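Allergen Bos d 2 (Bos taurus, PDB 4WFV) probably carries pheromones as a secreted lipocalin, and is a major dander allergen of cattle. Local coordinates at residues I53-K58 against L80-T85; E95-T100 against P125-K130; T100-Y105 against T111-G116; K130-N135 against V140-I145. All coordinates share one frame; numbering follows the deposited sequence. Where two conformers were deposited one is given.

Contact 1 (I53-K58 against L80-T85)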
loop_
_atom_site.group_PDB
_atom_site.type_symbol
_atom_site.label_atom_id
_atom_site.label_comp_id
_atom_site.label_asym_id
_atom_site.label_seq_id
_atom_site.Cartn_x
_atom_site.Cartn_y
_atom_site.Cartn_z
ATOM N N ILE A 53 -7.705 2.244 7.328
ATOM C CA ILE A 53 -6.697 2.913 6.522
ATOM C C ILE A 53 -7.258 4.226 5.996
ATOM O O ILE A 53 -8.294 4.256 5.318
ATOM C CB ILE A 53 -6.247 2.032 5.342
ATOM C CG1 ILE A 53 -5.772 0.671 5.849
ATOM C CG2 ILE A 53 -5.138 2.719 4.551
ATOM C CD1 ILE A 53 -5.496 -0.326 4.736
ATOM N N THR A 54 -6.568 5.314 6.318
ATOM C CA THR A 54 -6.969 6.648 5.902
ATOM C C THR A 54 -5.958 7.178 4.881
ATOM O O THR A 54 -4.737 7.113 5.096
ATOM C CB THR A 54 -7.081 7.582 7.111
ATOM O OG1 THR A 54 -8.135 7.108 7.962
ATOM C CG2 THR A 54 -7.391 9.000 6.663
ATOM N N PHE A 55 -6.465 7.652 3.748
ATOM C CA PHE A 55 -5.610 8.027 2.623
ATOM C C PHE A 55 -6.330 9.025 1.734
ATOM O O PHE A 55 -7.550 9.164 1.809
ATOM C CB PHE A 55 -5.248 6.778 1.797
ATOM C CG PHE A 55 -6.441 6.086 1.189
ATOM C CD1 PHE A 55 -7.182 5.177 1.925
ATOM C CD2 PHE A 55 -6.825 6.359 -0.120
ATOM C CE1 PHE A 55 -8.285 4.548 1.369
ATOM C CE2 PHE A 55 -7.923 5.726 -0.675
ATOM C CZ PHE A 55 -8.647 4.824 0.070
ATOM N N TYR A 56 -5.566 9.705 0.889
ATOM C CA TYR A 56 -6.135 10.549 -0.161
ATOM C C TYR A 56 -6.185 9.844 -1.506
ATOM O O TYR A 56 -5.285 9.080 -1.867
ATOM C CB TYR A 56 -5.348 11.852 -0.330
ATOM C CG TYR A 56 -5.598 12.876 0.745
ATOM C CD1 TYR A 56 -6.726 13.689 0.707
ATOM C CD2 TYR A 56 -4.708 13.031 1.804
ATOM C CE1 TYR A 56 -6.952 14.628 1.680
ATOM C CE2 TYR A 56 -4.930 13.963 2.784
ATOM C CZ TYR A 56 -6.054 14.759 2.715
ATOM O OH TYR A 56 -6.264 15.686 3.708
ATOM N N LEU A 57 -7.258 10.114 -2.241
ATOM C CA LEU A 57 -7.383 9.737 -3.638
ATOM C C LEU A 57 -7.583 11.051 -4.376
ATOM O O LEU A 57 -8.350 11.897 -3.918
ATOM C CB LEU A 57 -8.603 8.834 -3.819
ATOM C CG LEU A 57 -8.988 8.357 -5.215
ATOM C CD1 LEU A 57 -7.987 7.325 -5.733
ATOM C CD2 LEU A 57 -10.395 7.774 -5.174
ATOM N N LYS A 58 -6.884 11.250 -5.488
ATOM C CA LYS A 58 -7.128 12.443 -6.303
ATOM C C LYS A 58 -8.166 12.194 -7.383
ATOM O O LYS A 58 -8.083 11.216 -8.122
ATOM C CB LYS A 58 -5.848 12.939 -6.966
ATOM C CG LYS A 58 -4.829 13.541 -6.038
ATOM C CD LYS A 58 -3.776 14.247 -6.873
ATOM C CE LYS A 58 -2.465 14.368 -6.146
ATOM N NZ LYS A 58 -1.438 14.990 -7.029
ATOM N N LEU A 80 -10.638 -6.010 1.364
ATOM C CA LEU A 80 -11.441 -4.796 1.336
ATOM C C LEU A 80 -11.946 -4.498 -0.064
ATOM O O LEU A 80 -11.300 -4.848 -1.063
ATOM C CB LEU A 80 -10.675 -3.600 1.892
ATOM C CG LEU A 80 -9.485 -3.087 1.091
ATOM C CD1 LEU A 80 -9.248 -1.615 1.409
ATOM C CD2 LEU A 80 -8.245 -3.914 1.361
ATOM N N GLU A 81 -13.118 -3.873 -0.124
ATOM C CA GLU A 81 -13.688 -3.428 -1.386
ATOM C C GLU A 81 -13.275 -1.996 -1.655
ATOM O O GLU A 81 -13.559 -1.097 -0.863
ATOM C CB GLU A 81 -15.220 -3.502 -1.358
ATOM C CG GLU A 81 -15.795 -4.886 -1.492
ATOM C CD GLU A 81 -15.396 -5.548 -2.788
ATOM O OE1 GLU A 81 -15.610 -4.954 -3.867
ATOM O OE2 GLU A 81 -14.854 -6.662 -2.712
ATOM N N PHE A 82 -12.616 -1.790 -2.786
ATOM C CA PHE A 82 -12.205 -0.470 -3.218
ATOM C C PHE A 82 -11.769 -0.579 -4.668
ATOM O O PHE A 82 -10.765 -1.210 -4.970
ATOM C CB PHE A 82 -11.063 0.048 -2.337
ATOM C CG PHE A 82 -10.600 1.417 -2.705
ATOM C CD1 PHE A 82 -11.375 2.525 -2.420
ATOM C CD2 PHE A 82 -9.379 1.598 -3.334
ATOM C CE1 PHE A 82 -10.938 3.800 -2.768
ATOM C CE2 PHE A 82 -8.946 2.865 -3.683
ATOM C CZ PHE A 82 -9.736 3.961 -3.401
ATOM N N TYR A 83 -12.543 0.026 -5.567
ATOM C CA TYR A 83 -12.338 -0.135 -7.005
ATOM C C TYR A 83 -12.150 -1.601 -7.366
ATOM O O TYR A 83 -11.208 -1.981 -8.058
ATOM C CB TYR A 83 -11.171 0.721 -7.500
ATOM C CG TYR A 83 -11.475 2.206 -7.588
ATOM C CD1 TYR A 83 -12.422 2.690 -8.476
ATOM C CD2 TYR A 83 -10.773 3.124 -6.814
ATOM C CE1 TYR A 83 -12.688 4.054 -8.567
ATOM C CE2 TYR A 83 -11.027 4.480 -6.904
ATOM C CZ TYR A 83 -11.982 4.937 -7.779
ATOM O OH TYR A 83 -12.234 6.292 -7.861
ATOM N N GLY A 84 -13.090 -2.415 -6.894
ATOM C CA GLY A 84 -13.015 -3.850 -7.053
ATOM C C GLY A 84 -12.730 -4.500 -5.716
ATOM O O GLY A 84 -12.827 -3.876 -4.658
ATOM N N THR A 85 -12.376 -5.772 -5.764
ATOM C CA THR A 85 -12.132 -6.542 -4.562
ATOM C C THR A 85 -10.644 -6.762 -4.403
ATOM O O THR A 85 -9.959 -7.176 -5.339
ATOM C CB THR A 85 -12.870 -7.877 -4.622
ATOM O OG1 THR A 85 -14.266 -7.620 -4.806
ATOM C CG2 THR A 85 -12.674 -8.651 -3.328
#
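Phe55 and Phe82 form the aromatic part of this contact, an edge-to-face (T-shaped) pair. The CE2-CZ edge of Phe55 points at one face of Phe82. The ring centroids are 5.3 Å apart and the planes stand at 85°. Within this pair, Phe55 CE2 comes to 3.7 Å from Phe82 CZ. Phe82 extends its ring toward strand 50-59 because CG lies anti to the backbone N (chi1 -179°).

The aliphatic part is Leu57. Its CD2 methyl lies in the plane of the Tyr83 ring, at the edge, 3.6 Å from Tyr83 OH and 3.8 Å from Tyr83 CE2. The same methyl comes obliquely within 4.3 Å of Phe82 CZ.

The polar bonds are made within 80-85 and to its neighbours. Phe82 N donates to Gly84 O at 2.8 Å. Asn86 ND2 bonds to the carbonyls of Leu80 and Phe82.

No hydrogen bond crosses between the segments, and the nearest CA atoms, Leu57 and Phe82, are 11.3 Å apart. The side chains meet over strand 62-74, whose Glu68 touches both Phe55 and Phe82. The contact therefore rests on dispersion and ring quadrupole forces, consistent with a mainly aromatic and aliphatic patch with Tyr83 at its solvent-facing rim.

Contact 2 (E95-T100 against P125-K130); sequences ENMLVT and PEELEK
Met97 reaches from its strand to Glu127 on the helix, and the two side chains run antiparallel alongside one another. CG of Met97 lies anti to the backbone N (chi1 175°) and the rest of the chain is fully extended, which carries SD and CE straight out to the helix. Its CB lies 3.9 Å from Glu127 OE2. Further out, SD rests against the aliphatic part of the glutamate, 3.7 Å from Glu127 CG and 3.8 Å from Glu127 CB. The tip goes on to the helix backbone. CE is 3.2 Å from Glu127 O, a close methyl-to-carbonyl approach. The same methyl is 4.3 Å from Lys130 CB, one helical turn along.

Asn96 adds a marginal contact, with its CB 4.0 Å from Glu127 OE2.

The carboxylate of Glu127 has its polar partner at the helix start. OE1 accepts a hydrogen bond from Thr124 N, one half of a capping-box arrangement. This probably helps to keep the stem of Glu127 beside the sulfur. Lys130 NZ forms a salt bridge of 3.2 Å with Glu126 OE2, meeting it on the anti side and out of the carboxylate plane. Met97 also touches Phe123 and Tyr131.

The chemistry implies that the first turn of helix 125-137 is seated on the barrel wall by van der Waals packing of a thioether on glutamate methylenes, while the carboxylate is engaged in capping the helix.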
loop_
_atom_site.group_PDB
_atom_site.type_symbol
_atom_site.label_atom_id
_atom_site.label_comp_id
_atom_site.label_asym_id
_atom_site.label_seq_id
_atom_site.Cartn_x
_atom_site.Cartn_y
_atom_site.Cartn_z
ATOM N N GLU A 95 10.265 -0.476 12.106
ATOM C CA GLU A 95 10.005 0.814 12.720
ATOM C C GLU A 95 9.791 1.915 11.677
ATOM O O GLU A 95 8.997 2.831 11.896
ATOM C CB GLU A 95 11.143 1.192 13.676
ATOM C CG GLU A 95 11.101 0.456 15.011
ATOM C CD GLU A 95 9.868 0.804 15.824
ATOM O OE1 GLU A 95 9.360 1.937 15.682
ATOM O OE2 GLU A 95 9.404 -0.056 16.601
ATOM N N ASN A 96 10.474 1.809 10.539
ATOM C CA ASN A 96 10.487 2.906 9.572
ATOM C C ASN A 96 9.869 2.619 8.210
ATOM O O ASN A 96 9.751 3.528 7.384
ATOM C CB ASN A 96 11.917 3.410 9.369
ATOM C CG ASN A 96 12.507 4.005 10.632
ATOM O OD1 ASN A 96 13.582 3.605 11.073
ATOM N ND2 ASN A 96 11.795 4.957 11.229
ATOM N N MET A 97 9.470 1.371 7.981
ATOM C CA MET A 97 9.083 0.924 6.648
ATOM C C MET A 97 7.978 -0.122 6.711
ATOM O O MET A 97 7.962 -0.967 7.614
ATOM C CB MET A 97 10.324 0.348 5.976
ATOM C CG MET A 97 10.129 -0.264 4.641
ATOM S SD MET A 97 11.700 -1.011 4.111
ATOM C CE MET A 97 11.164 -1.474 2.471
ATOM N N LEU A 98 7.050 -0.071 5.760
ATOM C CA LEU A 98 5.982 -1.054 5.701
ATOM C C LEU A 98 5.732 -1.349 4.234
ATOM O O LEU A 98 5.639 -0.424 3.424
ATOM C CB LEU A 98 4.705 -0.513 6.365
ATOM C CG LEU A 98 3.539 -1.496 6.588
ATOM C CD1 LEU A 98 2.596 -0.987 7.684
ATOM C CD2 LEU A 98 2.772 -1.758 5.300
ATOM N N VAL A 99 5.653 -2.630 3.879
ATOM C CA VAL A 99 5.362 -3.005 2.493
ATOM C C VAL A 99 4.094 -3.845 2.448
ATOM O O VAL A 99 3.969 -4.826 3.183
ATOM C CB VAL A 99 6.522 -3.786 1.836
ATOM C CG1 VAL A 99 6.191 -4.089 0.378
ATOM C CG2 VAL A 99 7.821 -2.986 1.898
ATOM N N THR A 100 3.158 -3.450 1.592
ATOM C CA THR A 100 1.943 -4.217 1.351
ATOM C C THR A 100 2.036 -4.914 0.010
ATOM O O THR A 100 2.724 -4.447 -0.901
ATOM C CB THR A 100 0.682 -3.332 1.308
ATOM O OG1 THR A 100 0.739 -2.475 0.157
ATOM C CG2 THR A 100 0.555 -2.503 2.572
ATOM N N PRO A 125 18.938 3.242 0.277
ATOM C CA PRO A 125 19.160 2.174 -0.708
ATOM C C PRO A 125 18.911 0.783 -0.135
ATOM O O PRO A 125 18.376 -0.063 -0.854
ATOM C CB PRO A 125 20.627 2.381 -1.106
ATOM C CG PRO A 125 20.815 3.876 -0.951
ATOM C CD PRO A 125 20.050 4.207 0.304
ATOM N N GLU A 126 19.252 0.555 1.129
ATOM C CA GLU A 126 18.949 -0.723 1.759
ATOM C C GLU A 126 17.444 -0.996 1.770
ATOM O O GLU A 126 17.010 -2.112 1.507
ATOM C CB GLU A 126 19.520 -0.760 3.180
ATOM C CG GLU A 126 19.158 -1.993 3.965
ATOM C CD GLU A 126 19.651 -1.930 5.404
ATOM O OE1 GLU A 126 20.398 -0.988 5.757
ATOM O OE2 GLU A 126 19.296 -2.835 6.180
ATOM N N GLU A 127 16.652 0.020 2.103
ATOM C CA GLU A 127 15.206 -0.150 2.133
ATOM C C GLU A 127 14.654 -0.386 0.733
ATOM O O GLU A 127 13.753 -1.209 0.548
ATOM C CB GLU A 127 14.541 1.063 2.786
ATOM C CG GLU A 127 14.765 1.102 4.283
ATOM C CD GLU A 127 14.292 2.395 4.914
ATOM O OE1 GLU A 127 14.460 3.479 4.308
ATOM O OE2 GLU A 127 13.742 2.311 6.036
ATOM N N LEU A 128 15.191 0.323 -0.253
ATOM C CA LEU A 128 14.703 0.154 -1.612
ATOM C C LEU A 128 15.073 -1.226 -2.138
ATOM O O LEU A 128 14.288 -1.844 -2.840
ATOM C CB LEU A 128 15.226 1.256 -2.521
ATOM C CG LEU A 128 14.781 1.206 -3.977
ATOM C CD1 LEU A 128 13.269 1.434 -4.073
ATOM C CD2 LEU A 128 15.525 2.269 -4.781
ATOM N N GLU A 129 16.259 -1.710 -1.781
ATOM C CA GLU A 129 16.676 -3.060 -2.165
ATOM C C GLU A 129 15.680 -4.087 -1.630
ATOM O O GLU A 129 15.257 -4.988 -2.362
ATOM C CB GLU A 129 18.094 -3.346 -1.652
ATOM C CG GLU A 129 18.741 -4.610 -2.232
ATOM C CD GLU A 129 18.386 -5.895 -1.507
ATOM O OE1 GLU A 129 17.870 -5.871 -0.375
ATOM O OE2 GLU A 129 18.655 -6.972 -2.090
ATOM N N LYS A 130 15.297 -3.959 -0.363
ATOM C CA LYS A 130 14.305 -4.861 0.225
ATOM C C LYS A 130 12.971 -4.772 -0.515
ATOM O O LYS A 130 12.357 -5.804 -0.829
ATOM C CB LYS A 130 14.104 -4.540 1.706
ATOM C CG LYS A 130 15.253 -4.967 2.602
ATOM C CD LYS A 130 15.064 -4.448 4.023
ATOM C CE LYS A 130 16.246 -4.827 4.907
ATOM N NZ LYS A 130 16.306 -4.018 6.152
#

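Contact 3 (T100-Y105 against T111-G116); sequences TYVENY and TKMTEG
Thr100-Tyr105 and Thr111-Gly116 run antiparallel, their axes 4.6 Å apart at closest, with paired backbone bonds at Thr100-Glu115, Val102-Met113 and Asn104-Thr111.

On one face, Lys112, Tyr101 and Glu103 form a polar chain. Lys112 bends at chi3 (55°) and chi4 (70°), which turns NZ back to the edge of the Tyr101 ring. NZ donates to Tyr101 OH at 2.9 Å, and to Arg138 O. Tyr101 OH in turn donates to Glu103 OE2 at 2.6 Å, and Glu103 OE2 accepts through its anti lone pair. The lysine would probably polarise this hydroxyl toward the carboxylate.

Thr100, Val102, Asn104, Thr111, Met113 and Glu115 lie on the other face, which points into the barrel. Thr100 OG1 donates to Glu115 OE1 at 2.8 Å, again on the anti lone pair. Tyr39 OH also bonds to this oxygen. Val102 and Met113 lie side by side, with Val102 CB 3.6 Å from Met113 CG. A water lies 2.7 Å from both Asn104 OD1 and Thr111 OG1, and so bridges them. Asn104 ND2 bonds to Asn86, and Thr111 OG1 to Asn25.

Such a hairpin of neighbouring strands, 97-105 and 110-118, is part of the antiparallel up-and-down barrel of the lipocalin fold.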
loop_
_atom_site.group_PDB
_atom_site.type_symbol
_atom_site.label_atom_id
_atom_site.label_comp_id
_atom_site.label_asym_id
_atom_site.label_seq_id
_atom_site.Cartn_x
_atom_site.Cartn_y
_atom_site.Cartn_z
ATOM N N THR A 100 3.158 -3.450 1.592
ATOM C CA THR A 100 1.943 -4.217 1.351
ATOM C C THR A 100 2.036 -4.914 0.010
ATOM O O THR A 100 2.724 -4.447 -0.901
ATOM C CB THR A 100 0.682 -3.332 1.308
ATOM O OG1 THR A 100 0.739 -2.475 0.157
ATOM C CG2 THR A 100 0.555 -2.503 2.572
ATOM N N TYR A 101 1.335 -6.041 -0.100
ATOM C CA TYR A 101 1.138 -6.718 -1.368
ATOM C C TYR A 101 -0.362 -6.815 -1.581
ATOM O O TYR A 101 -1.085 -7.334 -0.733
ATOM C CB TYR A 101 1.776 -8.110 -1.372
ATOM C CG TYR A 101 1.404 -8.920 -2.592
ATOM C CD1 TYR A 101 1.858 -8.558 -3.859
ATOM C CD2 TYR A 101 0.570 -10.026 -2.489
ATOM C CE1 TYR A 101 1.507 -9.286 -4.986
ATOM C CE2 TYR A 101 0.209 -10.765 -3.622
ATOM C CZ TYR A 101 0.684 -10.383 -4.861
ATOM O OH TYR A 101 0.335 -11.096 -5.986
ATOM N N VAL A 102 -0.827 -6.283 -2.701
ATOM C CA VAL A 102 -2.247 -6.208 -2.991
ATOM C C VAL A 102 -2.552 -6.959 -4.275
ATOM O O VAL A 102 -1.829 -6.819 -5.270
ATOM C CB VAL A 102 -2.669 -4.737 -3.152
ATOM C CG1 VAL A 102 -4.088 -4.626 -3.700
ATOM C CG2 VAL A 102 -2.509 -3.992 -1.826
ATOM N N GLU A 103 -3.604 -7.771 -4.242
ATOM C CA GLU A 103 -4.178 -8.311 -5.471
ATOM C C GLU A 103 -5.558 -7.695 -5.627
ATOM O O GLU A 103 -6.437 -7.860 -4.775
ATOM C CB GLU A 103 -4.251 -9.847 -5.449
ATOM C CG GLU A 103 -2.884 -10.502 -5.346
ATOM C CD GLU A 103 -2.902 -11.992 -5.627
ATOM O OE1 GLU A 103 -4.002 -12.593 -5.643
ATOM O OE2 GLU A 103 -1.806 -12.560 -5.828
ATOM N N ASN A 104 -5.732 -6.944 -6.705
ATOM C CA ASN A 104 -7.001 -6.292 -6.991
ATOM C C ASN A 104 -7.669 -6.968 -8.178
ATOM O O ASN A 104 -7.015 -7.281 -9.168
ATOM C CB ASN A 104 -6.767 -4.808 -7.294
ATOM C CG ASN A 104 -7.991 -4.116 -7.864
ATOM O OD1 ASN A 104 -8.199 -4.100 -9.081
ATOM N ND2 ASN A 104 -8.794 -3.518 -6.995
ATOM N N TYR A 105 -8.966 -7.209 -8.062
ATOM C CA TYR A 105 -9.743 -7.734 -9.174
ATOM C C TYR A 105 -10.878 -6.772 -9.454
ATOM O O TYR A 105 -11.663 -6.442 -8.558
ATOM C CB TYR A 105 -10.293 -9.119 -8.828
ATOM C CG TYR A 105 -11.301 -9.674 -9.816
ATOM C CD1 TYR A 105 -10.933 -9.994 -11.119
ATOM C CD2 TYR A 105 -12.617 -9.903 -9.428
ATOM C CE1 TYR A 105 -11.867 -10.510 -12.025
ATOM C CE2 TYR A 105 -13.536 -10.416 -10.310
ATOM C CZ TYR A 105 -13.153 -10.716 -11.599
ATOM O OH TYR A 105 -14.088 -11.230 -12.467
ATOM N N THR A 111 -4.815 -7.378 -10.874
ATOM C CA THR A 111 -3.619 -6.559 -10.775
ATOM C C THR A 111 -2.855 -6.960 -9.530
ATOM O O THR A 111 -3.419 -7.037 -8.431
ATOM C CB THR A 111 -3.983 -5.077 -10.697
ATOM O OG1 THR A 111 -4.641 -4.698 -11.909
ATOM C CG2 THR A 111 -2.722 -4.208 -10.518
ATOM N N LYS A 112 -1.575 -7.250 -9.710
ATOM C CA LYS A 112 -0.683 -7.539 -8.600
ATOM C C LYS A 112 0.155 -6.303 -8.341
ATOM O O LYS A 112 0.785 -5.780 -9.251
ATOM C CB LYS A 112 0.210 -8.717 -8.967
ATOM C CG LYS A 112 -0.568 -10.013 -9.202
ATOM C CD LYS A 112 0.189 -10.970 -10.118
ATOM C CE LYS A 112 1.586 -11.278 -9.617
ATOM N NZ LYS A 112 1.569 -12.126 -8.398
ATOM N N MET A 113 0.138 -5.811 -7.108
ATOM C CA MET A 113 0.856 -4.574 -6.810
ATOM C C MET A 113 1.430 -4.567 -5.401
ATOM O O MET A 113 1.057 -5.359 -4.537
ATOM C CB MET A 113 -0.044 -3.353 -7.034
ATOM C CG MET A 113 -1.181 -3.241 -6.066
ATOM S SD MET A 113 -2.099 -1.700 -6.281
ATOM C CE MET A 113 -1.038 -0.484 -5.517
ATOM N N THR A 114 2.382 -3.672 -5.196
ATOM C CA THR A 114 2.883 -3.435 -3.851
ATOM C C THR A 114 2.896 -1.958 -3.561
ATOM O O THR A 114 2.859 -1.129 -4.480
ATOM C CB THR A 114 4.326 -3.943 -3.667
ATOM O OG1 THR A 114 5.179 -3.268 -4.599
ATOM C CG2 THR A 114 4.410 -5.477 -3.846
ATOM N N GLU A 115 2.947 -1.643 -2.270
ATOM C CA GLU A 115 3.106 -0.275 -1.806
ATOM C C GLU A 115 4.229 -0.235 -0.789
ATOM O O GLU A 115 4.321 -1.109 0.099
ATOM C CB GLU A 115 1.811 0.224 -1.161
ATOM C CG GLU A 115 0.655 0.246 -2.153
ATOM C CD GLU A 115 -0.696 0.380 -1.492
ATOM O OE1 GLU A 115 -0.933 -0.285 -0.473
ATOM O OE2 GLU A 115 -1.520 1.166 -2.005
ATOM N N GLY A 116 5.101 0.757 -0.921
ATOM C CA GLY A 116 6.213 0.941 0.001
ATOM C C GLY A 116 5.995 2.203 0.805
ATOM O O GLY A 116 6.026 3.306 0.253
HETATM O O HOH W 1 -7.341 -5.027 -11.520
#

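Contact 4 (K130-N135 against V140-I145); sequences KYQQLN and VPNENI
Asn135 and Asn142 both carry CG anti to the carbonyl carbon (chi1 -72° and -74°), and this brings their amides toward each other. Asn135 ND2 donates to Asn142 OD1 at 2.8 Å, with the acceptor close to the donor's amide plane. Asn142 ND2 then donates to Gln132 O at 3.1 Å. Both ends of the Asn142 amide are thus tied to the helix, which fixes its rotation. The Gln132 amide stacks on that of Asn142, with planes 28° apart. A backbone bond from Val140 N to Asn135 O (3.0 Å) adds a third tie.

Ile145 CD1 packs on the Gln132 amide, 3.4 Å from Gln132 NE2, and makes an apolar contact of 4.1 Å with Tyr131 CE2. Within the helix, Asn135 ND2 sits 3.4 Å above one face of Tyr131, toward the rim. Asn135 OD1 and Tyr131 OH both bond to Thr114 on the barrel.

The arrangement belongs to the lipocalin fold, whose C-terminal helix packs outside the barrel before the chain returns to the sheet, here as strand 146-147.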
loop_
_atom_site.group_PDB
_atom_site.type_symbol
_atom_site.label_atom_id
_atom_site.label_comp_id
_atom_site.label_asym_id
_atom_site.label_seq_id
_atom_site.Cartn_x
_atom_site.Cartn_y
_atom_site.Cartn_z
ATOM N N LYS A 130 15.297 -3.959 -0.363
ATOM C CA LYS A 130 14.305 -4.861 0.225
ATOM C C LYS A 130 12.971 -4.772 -0.515
ATOM O O LYS A 130 12.357 -5.804 -0.829
ATOM C CB LYS A 130 14.104 -4.540 1.706
ATOM C CG LYS A 130 15.253 -4.967 2.602
ATOM C CD LYS A 130 15.064 -4.448 4.023
ATOM C CE LYS A 130 16.246 -4.827 4.907
ATOM N NZ LYS A 130 16.306 -4.018 6.152
ATOM N N TYR A 131 12.514 -3.549 -0.782
ATOM C CA TYR A 131 11.261 -3.359 -1.506
ATOM C C TYR A 131 11.287 -4.044 -2.881
ATOM O O TYR A 131 10.355 -4.751 -3.248
ATOM C CB TYR A 131 10.969 -1.859 -1.638
ATOM C CG TYR A 131 9.707 -1.549 -2.391
ATOM C CD1 TYR A 131 8.474 -2.002 -1.941
ATOM C CD2 TYR A 131 9.751 -0.805 -3.556
ATOM C CE1 TYR A 131 7.312 -1.719 -2.641
ATOM C CE2 TYR A 131 8.602 -0.523 -4.261
ATOM C CZ TYR A 131 7.390 -0.987 -3.807
ATOM O OH TYR A 131 6.240 -0.694 -4.517
ATOM N N GLN A 132 12.362 -3.830 -3.628
ATOM C CA GLN A 132 12.479 -4.412 -4.962
ATOM C C GLN A 132 12.585 -5.935 -4.937
ATOM O O GLN A 132 12.026 -6.599 -5.800
ATOM C CB GLN A 132 13.632 -3.764 -5.730
ATOM C CG GLN A 132 13.351 -2.290 -6.029
ATOM C CD GLN A 132 14.287 -1.672 -7.039
ATOM O OE1 GLN A 132 15.266 -2.280 -7.460
ATOM N NE2 GLN A 132 13.992 -0.436 -7.424
ATOM N N GLN A 133 13.247 -6.486 -3.925
ATOM C CA GLN A 133 13.302 -7.933 -3.777
ATOM C C GLN A 133 11.917 -8.508 -3.463
ATOM O O GLN A 133 11.515 -9.541 -4.017
ATOM C CB GLN A 133 14.306 -8.318 -2.690
ATOM C CG GLN A 133 14.454 -9.821 -2.513
ATOM C CD GLN A 133 15.023 -10.497 -3.744
ATOM O OE1 GLN A 133 15.845 -9.921 -4.462
ATOM N NE2 GLN A 133 14.582 -11.722 -4.003
ATOM N N LEU A 134 11.175 -7.838 -2.585
ATOM C CA LEU A 134 9.819 -8.284 -2.265
ATOM C C LEU A 134 8.921 -8.242 -3.502
ATOM O O LEU A 134 8.093 -9.134 -3.719
ATOM C CB LEU A 134 9.216 -7.433 -1.147
ATOM C CG LEU A 134 9.862 -7.591 0.229
ATOM C CD1 LEU A 134 9.508 -6.395 1.107
ATOM C CD2 LEU A 134 9.462 -8.900 0.887
ATOM N N ASN A 135 9.084 -7.208 -4.315
ATOM C CA ASN A 135 8.346 -7.116 -5.569
ATOM C C ASN A 135 8.614 -8.326 -6.454
ATOM O O ASN A 135 7.692 -8.975 -6.952
ATOM C CB ASN A 135 8.720 -5.842 -6.327
ATOM C CG ASN A 135 8.161 -4.585 -5.687
ATOM O OD1 ASN A 135 7.302 -4.652 -4.814
ATOM N ND2 ASN A 135 8.653 -3.434 -6.124
ATOM N N VAL A 140 5.814 -8.786 -9.236
ATOM C CA VAL A 140 5.528 -7.376 -9.474
ATOM C C VAL A 140 6.764 -6.722 -10.095
ATOM O O VAL A 140 7.844 -6.740 -9.509
ATOM C CB VAL A 140 5.139 -6.681 -8.168
ATOM C CG1 VAL A 140 4.958 -5.175 -8.386
ATOM C CG2 VAL A 140 3.856 -7.314 -7.623
ATOM N N PRO A 141 6.621 -6.190 -11.317
ATOM C CA PRO A 141 7.802 -5.703 -12.042
ATOM C C PRO A 141 8.364 -4.387 -11.514
ATOM O O PRO A 141 7.649 -3.389 -11.395
ATOM C CB PRO A 141 7.288 -5.534 -13.476
ATOM C CG PRO A 141 5.825 -5.311 -13.326
ATOM C CD PRO A 141 5.391 -6.101 -12.125
ATOM N N ASN A 142 9.655 -4.385 -11.216
ATOM C CA ASN A 142 10.288 -3.176 -10.711
ATOM C C ASN A 142 10.349 -2.063 -11.751
ATOM O O ASN A 142 10.472 -0.889 -11.410
ATOM C CB ASN A 142 11.653 -3.506 -10.113
ATOM C CG ASN A 142 11.521 -4.204 -8.787
ATOM O OD1 ASN A 142 10.830 -3.717 -7.897
ATOM N ND2 ASN A 142 12.139 -5.366 -8.653
ATOM N N GLU A 143 10.230 -2.433 -13.020
ATOM C CA GLU A 143 10.182 -1.469 -14.106
ATOM C C GLU A 143 8.963 -0.558 -13.983
ATOM O O GLU A 143 8.930 0.531 -14.542
ATOM C CB GLU A 143 10.160 -2.203 -15.451
ATOM C CG GLU A 143 11.450 -2.959 -15.777
ATOM C CD GLU A 143 11.524 -4.365 -15.173
ATOM O OE1 GLU A 143 10.625 -4.769 -14.402
ATOM O OE2 GLU A 143 12.499 -5.077 -15.493
ATOM N N ASN A 144 7.952 -1.030 -13.257
ATOM C CA ASN A 144 6.721 -0.261 -13.091
ATOM C C ASN A 144 6.617 0.484 -11.759
ATOM O O ASN A 144 5.537 0.937 -11.382
ATOM C CB ASN A 144 5.490 -1.147 -13.294
ATOM C CG ASN A 144 5.260 -1.500 -14.756
ATOM O OD1 ASN A 144 5.919 -0.957 -15.647
ATOM N ND2 ASN A 144 4.321 -2.405 -15.009
ATOM N N ILE A 145 7.733 0.643 -11.062
ATOM C CA ILE A 145 7.706 1.416 -9.827
ATOM C C ILE A 145 7.390 2.881 -10.133
ATOM O O ILE A 145 7.917 3.459 -11.093
ATOM C CB ILE A 145 9.041 1.338 -9.063
ATOM C CG1 ILE A 145 9.233 -0.045 -8.446
ATOM C CG2 ILE A 145 9.083 2.404 -7.969
ATOM C CD1 ILE A 145 10.623 -0.264 -7.835
#

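Contact 3 joins the others. It shares Thr100 with contact 2, and Val99 CG1 packs 3.5 Å from Glu115 O. On its outer face, Thr114 is where contacts 3 and 4 meet. Contacts 2 and 4 share Lys130 and lie along one helix, their centres about 11 Å apart. Contact 2 joins the helix to the barrel wall; contact 4 joins it to the loop that follows. Contact 1 lies on the opposite side of the chain's centre from both, with its centre about 22 Å from that of contact 2. It joins contact 3 through Asn104 ND2 and Tyr83 O, 3.1 Å apart, and Thr85 O and Tyr105 N, 2.9 Å apart. Contact 1 and the inner face of contact 3 probably line the ligand cavity.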